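Local structure of uncharacterized protein (Nitrosomonas europaea, 6M0Q) at residues 31-36 and 74-79; 38-43 and 53-58; 45-50 and 67-72. The protein is of unknown function but packs against other protein chains in a six-chain assembly, probably as a small companion of hydroxylamine oxidoreductase. One frame throughout, in Å; residues are numbered along the deposited sequence.

Interaction 1: 31-36 and 74-79; sequences APISAK and ALVQKA
Ile33 and Ala79 form the middle of this contact, where an irregular run of chain lies against helix 69-83. The packing is apolar. The side chain of Ile33 leaves the backbone toward the helix and sends its longer branch across: CG1 is anti to the carbonyl carbon (chi1 -55°) and the chain is extended beyond it (chi2 178°), which lays CG1 and CD1 over the methyl of Ala79. CG1 of Ile33 is 3.7 Å from CB of Ala79, and Ile33 CD1 is equally close to that methyl. The same CD1 continues to CG1 of Val76, 3.9 Å away, one turn back along the helix, where the two side chains cross at about a right angle. Small Ala79 lets the isoleucine come near the helix backbone, while branched Val76 closes the flank.

Ala31 makes the other approach. Its methyl CB lies 4.2 Å from CB of Ala79 and 3.3 Å from the Ala79 carbonyl O, a fit that suits a residue with a single methyl.

Polar groups are settled at the margins. The hydroxyl of Ser83, one turn on, is hydrogen-bonded both to the backbone N of Ala31 and to the O of Ala79, so it ties the loop to the helix beside the two alanines. Ser34 is the N-cap of helix 35-43, its OG capping a backbone N of that helix. The backbone N of Ile33 is taken by an acidic side chain of another protein chain.

This is plain apolar packing of the extended residues ahead of an N-capped helix against a second helix, and Val76 also touches Tyr41 of the first, so the buried core continues between the two helices.

Interaction 2: 38-43 and 53-58; sequences MLDYLA and VKSHTE
Leu39, Asp40 and Ala43 of helix 35-43 face His56, Ser55 and Val53 in that order, so helix and strand run in opposite senses, with Asp40 and Ser55 nearest at 6.1 Å between CA atoms. It is a helix packed on strand 52-55, within this chain an edge strand of a three-stranded antiparallel sheet; at the corner that follows, Ser55 OG accepts from the backbone N of Thr57, an ST turn, and of Glu58, an ST motif. Apolar packing lies at the flanks. CD1 of Leu39 meets CG2 of Thr57 at 3.5 Å, and the small methyl of Ala43 sits between CG2 of Val53 and the His56 ring, which it meets at the edge, 3.7 Å from CE1.

Between them lies a water-filled polar seam. Asp40, its CG anti to the carbonyl carbon (chi1 -65°), directs its carboxylate to the strand, yet it reaches the strand's polar atoms through three waters. One is bonded to Asp40 OD2 and Ser55 OG, each 2.6 Å away. An alanine in place of Ser55 would probably leave that water without its strand-side partner and the amides of Thr57 and Glu58 without their acceptor, freeing the corner to shift. The other two waters both donate to Asp40 OD1; one accepts from His56 N, and the other lies in the plane of the His56 ring, 2.6 Å from ND1, while donating to Lys54 O.

Interaction 3: 45-50 and 67-72; sequences KDKKPT and VKCGDI
Cys69 turns its side chain toward the loop at Lys47 and Lys48, while Lys68 runs beside the carbonyl of Pro49. CB of Cys69 lies 3.4 Å from Lys48 O, and its SG meets CB of Lys47 at 3.9 Å before the lysine chain, bent at chi2, leads away. That sulfur is covalently linked to Cys44, so a disulfide fastens the residue just after helix 35-43 to the first turn of helix 69-83.

Between the two side chains, Pro49 aims its carbonyl O at this turn and accepts a hydrogen bond of 2.8 Å from Gly70 N. The bond is bent, with 132° at the hydrogen, and the donor is tilted 17° from the carbonyl plane. Glycine suits this place because a CB on residue 70 would run into that same oxygen, and CB of the Pro49 ring already rests 3.9 Å from Gly70 CA.

Lys68 meets the loop with its aliphatic part, against a backbone oxygen. With CG anti to the backbone N (chi1 -176°), it brings CG to 3.5 Å from Pro49 O. Its chain then bends at chi3 and takes NZ toward Asp71, a long salt bridge of 4.0 Å to OD2.

Just past the loop, Asp51 pairs by backbone with Cys69 and Val53 with Val67, so the chain leaving helix 35-43 is led from the disulfide past the N-terminal turn of helix 69-83 into strand 52-55, beside strand 63-68.

Helix 35-43 packs on a small antiparallel sheet, helix 69-83 continues from its strand 63-68, and the three contacts join these parts. Interactions 2 and 3 are nested within the loop closed by interaction 1, and cross each other along the chain. The centres of interactions 2 and 3 lie about 10 Å apart, of 1 and 2 about 12 Å, of 1 and 3 about 14 Å. Interactions 1 and 2 share helix 35-43 and meet where Lys36 packs against Thr57 and Glu58. Interactions 2 and 3 meet through neighbouring strands 52-55 and 63-68, and through Asp40 and Tyr41 packing on Ile72. Interactions 1 and 3 adjoin along helix 69-83. The contacts and the Cys44-Cys69 disulfide thus link both helices and the sheet into one compact unit.

Interaction 1: 31-36 and 74-79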
loop_
_atom_site.group_PDB
_atom_site.type_symbol
_atom_site.label_atom_id
_atom_site.label_comp_id
_atom_site.label_asym_id
_atom_site.label_seq_id
_atom_site.Cartn_x
_atom_site.Cartn_y
_atom_site.Cartn_z
ATOM N N ALA B 31 38.016 -7.565 -6.792
ATOM C CA ALA B 31 38.517 -6.742 -5.702
ATOM C C ALA B 31 37.475 -5.669 -5.389
ATOM O O ALA B 31 36.928 -5.052 -6.315
ATOM C CB ALA B 31 39.860 -6.108 -6.064
ATOM N N PRO B 32 37.125 -5.462 -4.128
ATOM C CA PRO B 32 36.020 -4.553 -3.832
ATOM C C PRO B 32 36.369 -3.125 -4.210
ATOM O O PRO B 32 37.529 -2.702 -4.159
ATOM C CB PRO B 32 35.818 -4.713 -2.322
ATOM C CG PRO B 32 36.336 -6.078 -2.034
ATOM C CD PRO B 32 37.551 -6.198 -2.928
ATOM N N ILE B 33 35.353 -2.406 -4.664
ATOM C CA ILE B 33 35.441 -0.982 -4.925
ATOM C C ILE B 33 34.192 -0.381 -4.314
ATOM O O ILE B 33 33.078 -0.848 -4.585
ATOM C CB ILE B 33 35.541 -0.653 -6.431
ATOM C CG1 ILE B 33 36.708 -1.412 -7.077
ATOM C CG2 ILE B 33 35.647 0.876 -6.647
ATOM C CD1 ILE B 33 36.845 -1.195 -8.572
ATOM N N SER B 34 34.384 0.608 -3.452
ATOM C CA SER B 34 33.272 1.248 -2.784
ATOM C C SER B 34 32.351 1.907 -3.803
ATOM O O SER B 34 32.744 2.241 -4.932
ATOM C CB SER B 34 33.775 2.306 -1.815
ATOM O OG SER B 34 34.299 3.384 -2.570
ATOM N N ALA B 35 31.115 2.124 -3.371
ATOM C CA ALA B 35 30.145 2.756 -4.246
ATOM C C ALA B 35 30.571 4.170 -4.606
ATOM O O ALA B 35 30.403 4.595 -5.759
ATOM C CB ALA B 35 28.764 2.754 -3.585
ATOM N N LYS B 36 31.121 4.923 -3.640
ATOM C CA LYS B 36 31.512 6.298 -3.961
ATOM C C LYS B 36 32.619 6.320 -5.000
ATOM O O LYS B 36 32.673 7.228 -5.843
ATOM C CB LYS B 36 31.951 7.051 -2.709
ATOM C CG LYS B 36 33.131 6.443 -1.989
ATOM C CD LYS B 36 33.482 7.288 -0.795
ATOM C CE LYS B 36 34.087 8.594 -1.232
ATOM N NZ LYS B 36 35.424 8.352 -1.830
ATOM N N ALA B 74 43.362 5.832 -11.199
ATOM C CA ALA B 74 44.442 5.052 -10.591
ATOM C C ALA B 74 43.904 4.092 -9.535
ATOM O O ALA B 74 44.307 2.924 -9.477
ATOM C CB ALA B 74 45.479 5.983 -9.967
ATOM N N LEU B 75 43.000 4.576 -8.689
ATOM C CA LEU B 75 42.443 3.746 -7.628
ATOM C C LEU B 75 41.706 2.538 -8.199
ATOM O O LEU B 75 41.874 1.410 -7.712
ATOM C CB LEU B 75 41.524 4.605 -6.757
ATOM C CG LEU B 75 40.676 4.003 -5.635
ATOM C CD1 LEU B 75 41.517 3.243 -4.629
ATOM C CD2 LEU B 75 39.916 5.124 -4.939
ATOM N N VAL B 76 40.904 2.745 -9.248
ATOM C CA VAL B 76 40.141 1.637 -9.813
ATOM C C VAL B 76 41.057 0.687 -10.569
ATOM O O VAL B 76 40.924 -0.536 -10.454
ATOM C CB VAL B 76 39.004 2.158 -10.707
ATOM C CG1 VAL B 76 38.330 1.006 -11.428
ATOM C CG2 VAL B 76 37.999 2.901 -9.867
ATOM N N GLN B 77 41.999 1.225 -11.349
ATOM C CA GLN B 77 42.922 0.359 -12.078
ATOM C C GLN B 77 43.687 -0.554 -11.131
ATOM O O GLN B 77 43.901 -1.730 -11.441
ATOM C CB GLN B 77 43.890 1.183 -12.929
ATOM C CG GLN B 77 43.254 1.666 -14.230
ATOM C CD GLN B 77 44.077 2.729 -14.964
ATOM O OE1 GLN B 77 45.150 3.146 -14.508
ATOM N NE2 GLN B 77 43.571 3.166 -16.113
ATOM N N LYS B 78 44.080 -0.046 -9.957
ATOM C CA LYS B 78 44.804 -0.895 -9.017
ATOM C C LYS B 78 43.892 -1.944 -8.386
ATOM O O LYS B 78 44.369 -3.013 -7.989
ATOM C CB LYS B 78 45.487 -0.053 -7.941
ATOM C CG LYS B 78 44.661 0.203 -6.700
ATOM C CD LYS B 78 45.399 1.158 -5.763
ATOM C CE LYS B 78 44.560 1.508 -4.533
ATOM N NZ LYS B 78 45.089 2.693 -3.786
ATOM N N ALA B 79 42.588 -1.671 -8.292
ATOM C CA ALA B 79 41.655 -2.730 -7.915
ATOM C C ALA B 79 41.484 -3.732 -9.053
ATOM O O ALA B 79 41.363 -4.940 -8.813
ATOM C CB ALA B 79 40.300 -2.137 -7.512
#

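Interaction 2: 38-43 and 53-58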
loop_
_atom_site.group_PDB
_atom_site.type_symbol
_atom_site.label_atom_id
_atom_site.label_comp_id
_atom_site.label_asym_id
_atom_site.label_seq_id
_atom_site.Cartn_x
_atom_site.Cartn_y
_atom_site.Cartn_z
ATOM N N MET B 38 33.085 3.904 -7.356
ATOM C CA MET B 38 32.406 3.568 -8.608
ATOM C C MET B 38 31.741 4.797 -9.207
ATOM O O MET B 38 31.850 5.060 -10.416
ATOM C CB MET B 38 31.366 2.473 -8.367
ATOM C CG MET B 38 31.943 1.092 -8.092
ATOM S SD MET B 38 32.972 0.497 -9.458
ATOM C CE MET B 38 31.763 0.286 -10.783
ATOM N N LEU B 39 31.040 5.560 -8.366
ATOM C CA LEU B 39 30.412 6.788 -8.823
ATOM C C LEU B 39 31.443 7.744 -9.400
ATOM O O LEU B 39 31.268 8.260 -10.509
ATOM C CB LEU B 39 29.650 7.438 -7.673
ATOM C CG LEU B 39 28.330 6.687 -7.519
ATOM C CD1 LEU B 39 27.753 6.958 -6.163
ATOM C CD2 LEU B 39 27.377 7.082 -8.657
ATOM N N ASP B 40 32.521 8.003 -8.652
ATOM C CA ASP B 40 33.552 8.921 -9.129
ATOM C C ASP B 40 34.180 8.409 -10.410
ATOM O O ASP B 40 34.469 9.189 -11.322
ATOM C CB ASP B 40 34.600 9.120 -8.040
ATOM C CG ASP B 40 34.011 9.819 -6.806
ATOM O OD1 ASP B 40 32.852 10.287 -6.919
ATOM O OD2 ASP B 40 34.683 9.908 -5.754
ATOM N N TYR B 41 34.374 7.095 -10.502
ATOM C CA TYR B 41 34.927 6.494 -11.709
ATOM C C TYR B 41 34.002 6.715 -12.907
ATOM O O TYR B 41 34.445 7.155 -13.975
ATOM C CB TYR B 41 35.181 5.012 -11.446
ATOM C CG TYR B 41 35.904 4.321 -12.558
ATOM C CD1 TYR B 41 37.173 4.736 -12.954
ATOM C CD2 TYR B 41 35.328 3.249 -13.210
ATOM C CE1 TYR B 41 37.845 4.104 -13.979
ATOM C CE2 TYR B 41 35.991 2.607 -14.227
ATOM C CZ TYR B 41 37.243 3.032 -14.604
ATOM O OH TYR B 41 37.881 2.372 -15.622
ATOM N N LEU B 42 32.697 6.473 -12.730
ATOM C CA LEU B 42 31.744 6.760 -13.802
ATOM C C LEU B 42 31.748 8.236 -14.177
ATOM O O LEU B 42 31.646 8.584 -15.358
ATOM C CB LEU B 42 30.339 6.344 -13.386
ATOM C CG LEU B 42 30.145 4.847 -13.196
ATOM C CD1 LEU B 42 28.820 4.667 -12.525
ATOM C CD2 LEU B 42 30.172 4.138 -14.529
ATOM N N ALA B 43 31.847 9.115 -13.183
ATOM C CA ALA B 43 31.849 10.541 -13.458
ATOM C C ALA B 43 33.081 10.942 -14.248
ATOM O O ALA B 43 33.038 11.934 -14.974
ATOM C CB ALA B 43 31.772 11.336 -12.147
ATOM N N VAL B 53 35.885 16.573 -11.064
ATOM C CA VAL B 53 34.439 16.426 -11.031
ATOM C C VAL B 53 33.968 16.497 -9.590
ATOM O O VAL B 53 34.735 16.325 -8.638
ATOM C CB VAL B 53 33.954 15.109 -11.681
ATOM C CG1 VAL B 53 34.368 15.038 -13.151
ATOM C CG2 VAL B 53 34.477 13.912 -10.891
ATOM N N LYS B 54 32.684 16.771 -9.438
ATOM C CA LYS B 54 32.070 16.697 -8.128
ATOM C C LYS B 54 31.865 15.240 -7.736
ATOM O O LYS B 54 31.544 14.385 -8.576
ATOM C CB LYS B 54 30.732 17.417 -8.116
ATOM C CG LYS B 54 30.831 18.901 -8.223
ATOM C CD LYS B 54 29.461 19.440 -7.986
ATOM C CE LYS B 54 29.192 20.623 -8.824
ATOM N NZ LYS B 54 27.745 20.951 -8.829
ATOM N N SER B 55 32.066 14.964 -6.453
ATOM C CA SER B 55 31.624 13.704 -5.901
ATOM C C SER B 55 30.119 13.589 -6.088
ATOM O O SER B 55 29.402 14.594 -6.178
ATOM C CB SER B 55 31.987 13.627 -4.421
ATOM O OG SER B 55 31.395 12.472 -3.817
ATOM N N HIS B 56 29.636 12.353 -6.151
ATOM C CA HIS B 56 28.199 12.114 -6.129
ATOM C C HIS B 56 27.678 11.853 -4.726
ATOM O O HIS B 56 26.465 11.730 -4.554
ATOM C CB HIS B 56 27.811 10.936 -7.046
ATOM C CG HIS B 56 27.745 11.303 -8.499
ATOM N ND1 HIS B 56 28.873 11.553 -9.260
ATOM C CD2 HIS B 56 26.686 11.484 -9.325
ATOM C CE1 HIS B 56 28.509 11.866 -10.490
ATOM N NE2 HIS B 56 27.188 11.819 -10.559
ATOM N N THR B 57 28.546 11.787 -3.715
ATOM C CA THR B 57 28.100 11.328 -2.398
ATOM C C THR B 57 28.718 12.064 -1.218
ATOM O O THR B 57 28.154 11.982 -0.124
ATOM C CB THR B 57 28.401 9.835 -2.230
ATOM O OG1 THR B 57 29.810 9.663 -2.322
ATOM C CG2 THR B 57 27.757 9.014 -3.329
ATOM N N GLU B 58 29.846 12.767 -1.376
ATOM C CA GLU B 58 30.621 13.264 -0.248
ATOM C C GLU B 58 30.531 14.772 -0.147
ATOM O O GLU B 58 30.808 15.494 -1.121
ATOM C CB GLU B 58 32.090 12.873 -0.348
ATOM C CG GLU B 58 32.318 11.404 -0.617
ATOM C CD GLU B 58 31.598 10.516 0.381
ATOM O OE1 GLU B 58 30.788 9.663 -0.059
ATOM O OE2 GLU B 58 31.828 10.685 1.605
HETATM O O HOH W 1 33.517 11.013 -3.661
HETATM O O HOH W 2 30.724 9.828 -5.433
HETATM O O HOH W 3 31.390 11.614 -8.702
#

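Interaction 3: 45-50 and 67-72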
loop_
_atom_site.group_PDB
_atom_site.type_symbol
_atom_site.label_atom_id
_atom_site.label_comp_id
_atom_site.label_asym_id
_atom_site.label_seq_id
_atom_site.Cartn_x
_atom_site.Cartn_y
_atom_site.Cartn_z
ATOM N N LYS B 45 34.345 9.236 -16.648
ATOM C CA LYS B 45 34.324 8.545 -17.927
ATOM C C LYS B 45 34.546 9.548 -19.054
ATOM O O LYS B 45 33.834 10.556 -19.153
ATOM C CB LYS B 45 33.006 7.790 -18.118
ATOM C CG LYS B 45 33.025 6.818 -19.296
ATOM C CD LYS B 45 31.857 5.848 -19.258
ATOM C CE LYS B 45 32.035 4.741 -20.292
ATOM N NZ LYS B 45 30.964 3.702 -20.175
ATOM N N ASP B 46 35.563 9.274 -19.878
ATOM C CA ASP B 46 35.934 10.112 -21.023
ATOM C C ASP B 46 36.408 11.497 -20.590
ATOM O O ASP B 46 36.270 12.473 -21.332
ATOM C CB ASP B 46 34.783 10.215 -22.025
ATOM C CG ASP B 46 34.397 8.863 -22.592
ATOM O OD1 ASP B 46 35.308 8.120 -23.024
ATOM O OD2 ASP B 46 33.188 8.534 -22.585
ATOM N N LYS B 47 36.974 11.590 -19.393
ATOM C CA LYS B 47 37.588 12.812 -18.904
ATOM C C LYS B 47 39.100 12.656 -18.930
ATOM O O LYS B 47 39.635 11.543 -18.921
ATOM C CB LYS B 47 37.118 13.141 -17.484
ATOM C CG LYS B 47 35.632 13.348 -17.364
ATOM C CD LYS B 47 35.223 14.664 -17.985
ATOM C CE LYS B 47 33.768 14.962 -17.709
ATOM N NZ LYS B 47 33.274 16.120 -18.528
ATOM N N LYS B 48 39.784 13.788 -18.975
ATOM C CA LYS B 48 41.225 13.794 -18.851
ATOM C C LYS B 48 41.621 13.465 -17.412
ATOM O O LYS B 48 40.833 13.658 -16.483
ATOM C CB LYS B 48 41.778 15.154 -19.275
ATOM C CG LYS B 48 41.642 15.400 -20.772
ATOM C CD LYS B 48 42.290 16.722 -21.193
ATOM C CE LYS B 48 42.295 16.890 -22.721
ATOM N NZ LYS B 48 43.079 15.833 -23.473
ATOM N N PRO B 49 42.831 12.941 -17.202
ATOM C CA PRO B 49 43.269 12.678 -15.822
ATOM C C PRO B 49 43.372 13.938 -14.988
ATOM O O PRO B 49 43.334 13.854 -13.755
ATOM C CB PRO B 49 44.636 12.007 -15.999
ATOM C CG PRO B 49 44.645 11.519 -17.410
ATOM C CD PRO B 49 43.837 12.508 -18.186
ATOM N N THR B 50 43.491 15.107 -15.613
ATOM C CA THR B 50 43.566 16.343 -14.853
ATOM C C THR B 50 42.203 16.947 -14.558
ATOM O O THR B 50 42.121 17.845 -13.719
ATOM C CB THR B 50 44.432 17.372 -15.596
ATOM O OG1 THR B 50 43.954 17.512 -16.941
ATOM C CG2 THR B 50 45.881 16.915 -15.613
ATOM N N VAL B 67 36.793 15.702 -6.941
ATOM C CA VAL B 67 37.616 14.527 -7.165
ATOM C C VAL B 67 38.418 14.759 -8.432
ATOM O O VAL B 67 37.863 15.213 -9.439
ATOM C CB VAL B 67 36.741 13.266 -7.276
ATOM C CG1 VAL B 67 37.544 12.087 -7.777
ATOM C CG2 VAL B 67 36.109 12.973 -5.913
ATOM N N LYS B 68 39.718 14.460 -8.384
ATOM C CA LYS B 68 40.543 14.534 -9.581
ATOM C C LYS B 68 40.473 13.193 -10.303
ATOM O O LYS B 68 40.752 12.145 -9.705
ATOM C CB LYS B 68 41.995 14.888 -9.257
ATOM C CG LYS B 68 42.848 15.067 -10.530
ATOM C CD LYS B 68 44.277 15.550 -10.249
ATOM C CE LYS B 68 45.204 14.376 -9.905
ATOM N NZ LYS B 68 46.642 14.778 -9.828
ATOM N N CYS B 69 40.117 13.236 -11.589
ATOM C CA CYS B 69 39.847 12.006 -12.323
ATOM C C CYS B 69 41.062 11.099 -12.393
ATOM O O CYS B 69 40.911 9.874 -12.397
ATOM C CB CYS B 69 39.338 12.331 -13.720
ATOM S SG CYS B 69 37.638 12.925 -13.633
ATOM N N GLY B 70 42.267 11.672 -12.446
ATOM C CA GLY B 70 43.469 10.856 -12.420
ATOM C C GLY B 70 43.548 9.973 -11.189
ATOM O O GLY B 70 43.923 8.802 -11.281
ATOM N N ASP B 71 43.158 10.506 -10.026
ATOM C CA ASP B 71 43.262 9.728 -8.793
ATOM C C ASP B 71 42.271 8.570 -8.775
ATOM O O ASP B 71 42.633 7.437 -8.432
ATOM C CB ASP B 71 43.049 10.619 -7.575
ATOM C CG ASP B 71 44.025 11.780 -7.519
ATOM O OD1 ASP B 71 43.603 12.876 -7.093
ATOM O OD2 ASP B 71 45.201 11.608 -7.915
ATOM N N ILE B 72 41.007 8.833 -9.116
ATOM C CA ILE B 72 40.030 7.751 -9.071
ATOM C C ILE B 72 40.372 6.685 -10.108
ATOM O O ILE B 72 40.259 5.483 -9.840
ATOM C CB ILE B 72 38.588 8.287 -9.226
ATOM C CG1 ILE B 72 37.586 7.138 -9.096
ATOM C CG2 ILE B 72 38.383 8.993 -10.551
ATOM C CD1 ILE B 72 37.734 6.380 -7.810
#